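Side-chain contact in surface antigen protein 2 (Candida albicans, PDB 4Y7S), which binds haem as a secreted CFEM haemophore and exchanges it with related proteins, probably in a relay across the cell wall, to obtain iron from human haemoglobin: residues A[41-44]-A[49-52]. Residues are numbered along the deposited sequence; the frame is centred on the assembly and turned at random.
Sequences TPCP and GCLC. With HEB (heme b/c), chain D.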
loop_
_atom_site.group_PDB
_atom_site.type_symbol
_atom_site.label_atom_id
_atom_site.label_comp_id
_atom_site.label_asym_id
_atom_site.label_seq_id
_atom_site.Cartn_x
_atom_site.Cartn_y
_atom_site.Cartn_z
ATOM N N THR A 41 9.807 -2.823 2.189
ATOM C CA THR A 41 9.586 -1.850 1.122
ATOM C C THR A 41 10.442 -2.202 -0.090
ATOM O O THR A 41 11.401 -2.963 0.017
ATOM C CB THR A 41 9.937 -0.408 1.535
ATOM O OG1 THR A 41 11.359 -0.244 1.552
ATOM C CG2 THR A 41 9.383 -0.051 2.898
ATOM N N PRO A 42 10.080 -1.656 -1.256
ATOM C CA PRO A 42 10.935 -1.747 -2.446
ATOM C C PRO A 42 12.014 -0.654 -2.476
ATOM O O PRO A 42 12.624 -0.443 -3.514
ATOM C CB PRO A 42 9.945 -1.535 -3.584
ATOM C CG PRO A 42 8.922 -0.554 -2.974
ATOM C CD PRO A 42 8.810 -0.954 -1.534
ATOM N N CYS A 43 12.203 0.051 -1.360
ATOM C CA CYS A 43 13.088 1.225 -1.317
ATOM C C CYS A 43 14.521 0.872 -0.983
ATOM O O CYS A 43 14.753 0.123 -0.025
ATOM C CB CYS A 43 12.622 2.221 -0.256
ATOM S SG CYS A 43 10.925 2.808 -0.364
ATOM N N PRO A 44 15.490 1.449 -1.712
ATOM C CA PRO A 44 16.802 1.454 -1.075
ATOM C C PRO A 44 16.691 2.115 0.283
ATOM O O PRO A 44 15.958 3.096 0.408
ATOM C CB PRO A 44 17.667 2.282 -2.037
ATOM C CG PRO A 44 16.962 2.236 -3.328
ATOM C CD PRO A 44 15.497 2.185 -2.989
ATOM N N GLY A 49 12.849 9.880 -0.635
ATOM C CA GLY A 49 11.641 9.987 -1.436
ATOM C C GLY A 49 10.826 8.713 -1.466
ATOM O O GLY A 49 9.613 8.748 -1.290
ATOM N N CYS A 50 11.486 7.576 -1.678
ATOM C CA CYS A 50 10.764 6.311 -1.675
ATOM C C CYS A 50 10.114 6.035 -0.301
ATOM O O CYS A 50 8.949 5.654 -0.223
ATOM C CB CYS A 50 11.704 5.171 -2.057
ATOM S SG CYS A 50 10.896 3.578 -2.241
ATOM N N LEU A 51 10.833 6.294 0.780
ATOM C CA LEU A 51 10.311 6.021 2.120
ATOM C C LEU A 51 9.228 7.024 2.543
ATOM O O LEU A 51 8.537 6.821 3.548
ATOM C CB LEU A 51 11.458 6.019 3.130
ATOM C CG LEU A 51 12.452 4.886 2.922
ATOM C CD1 LEU A 51 13.658 5.044 3.825
ATOM C CD2 LEU A 51 11.806 3.547 3.131
ATOM N N CYS A 52 9.089 8.101 1.776
ATOM C CA CYS A 52 7.998 9.061 1.957
ATOM C C CYS A 52 6.690 8.636 1.284
ATOM O O CYS A 52 5.625 9.186 1.592
ATOM C CB CYS A 52 8.404 10.428 1.399
ATOM S SG CYS A 52 9.664 11.285 2.374
HETATM FE FE HEB D . 13.948 6.122 -5.507
HETATM C CHA HEB D . 17.180 5.738 -6.615
HETATM C CHB HEB D . 14.430 9.540 -5.434
HETATM C CHC HEB D . 10.545 6.644 -5.262
HETATM C CHD HEB D . 13.279 2.835 -6.114
HETATM N NA HEB D . 15.523 7.419 -5.972
HETATM C C1A HEB D . 16.781 7.029 -6.355
HETATM C C2A HEB D . 17.604 8.208 -6.461
HETATM C C3A HEB D . 16.847 9.263 -6.139
HETATM C C4A HEB D . 15.516 8.784 -5.824
HETATM C CMA HEB D . 17.259 10.755 -6.093
HETATM C CAA HEB D . 19.097 8.211 -6.886
HETATM C CBA HEB D . 19.191 8.703 -8.329
HETATM C CGA HEB D . 20.633 8.854 -8.759
HETATM O O1A HEB D . 20.922 9.728 -9.616
HETATM O O2A HEB D . 21.496 8.105 -8.256
HETATM N NB HEB D . 12.760 7.738 -5.435
HETATM C C1B HEB D . 13.139 9.064 -5.313
HETATM C C2B HEB D . 11.954 9.857 -5.038
HETATM C C3B HEB D . 10.913 9.024 -4.991
HETATM C C4B HEB D . 11.393 7.711 -5.234
HETATM C CMB HEB D . 11.920 11.380 -4.816
HETATM C CAB HEB D . 9.416 9.283 -4.741
HETATM C CBB HEB D . 8.865 10.476 -4.916
HETATM N NC HEB D . 12.225 4.987 -5.701
HETATM C C1C HEB D . 10.934 5.365 -5.461
HETATM C C2C HEB D . 10.060 4.205 -5.446
HETATM C C3C HEB D . 10.842 3.148 -5.671
HETATM C C4C HEB D . 12.202 3.625 -5.841
HETATM C CMC HEB D . 8.532 4.286 -5.181
HETATM C CAC HEB D . 10.487 1.654 -5.776
HETATM C CBC HEB D . 9.224 1.247 -5.853
HETATM N ND HEB D . 15.038 4.553 -6.291
HETATM C C1D HEB D . 14.566 3.251 -6.358
HETATM C C2D HEB D . 15.656 2.368 -6.685
HETATM C C3D HEB D . 16.868 3.276 -6.854
HETATM C C4D HEB D . 16.394 4.608 -6.583
HETATM C CMD HEB D . 15.587 0.838 -6.854
HETATM C CAD HEB D . 18.313 2.855 -7.176
HETATM C CBD HEB D . 18.603 2.820 -8.667
HETATM C CGD HEB D . 19.912 2.091 -8.866
HETATM O O1D HEB D . 20.595 1.747 -7.852
HETATM O O2D HEB D . 20.269 1.846 -10.052
#
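A disulfide joins Cys-43, in the loop before helix 48-53, to Cys-50 in the first turn of that helix, with SG to SG at 2.0 Å. Because SG of Cys-50 is anti to its backbone N (chi1 -175°), the sulfur projects off the helix toward Cys-43, over the pyrrole carbons C2C and C3C of the haem. A chi3 of -79° gives the bridge a left-handed twist near the relaxed value. Sulfur also suits the site because it is apolar and polarisable: SG of Cys-50 rests on that pyrrole ring, 3.4 Å from C2C, and SG of Cys-43 sits farther back, against the methyl CD2 of Leu-51 at 3.7 Å. Leu-51 backs the bridge with this methyl, and its side chain also packs on Phe-57 of helix 55-68.

Thr-41 meets the same methyl loosely, the two side chains crossing at about a right angle. Its hydroxyl does more for the loop: OG1 accepts the N-H of Cys-43 at 3.0 Å, an ST turn, and is also hydrogen-bonded to the carbonyl of Thr-38. The prolines flanking Cys-43 offer rigid, apolar rings to the haem, CG of Pro-42 touching the vinyl carbon CBC at 3.4 Å and CG of Pro-44 lying 3.6 Å from C2D of another pyrrole. Gly-49 brings bare backbone against the porphyrin, its CA 3.7 Å from the methyl CMB and its O near the vinyl carbon CAB. Between the two segments lies Asp-47, the axial ligand of the iron, whose OD1 is hydrogen-bonded to the backbone N of Cys-50. One of the four disulfides of the CFEM helical basket therefore forms part of the haem pocket itself, closing the short loop that carries the iron ligand.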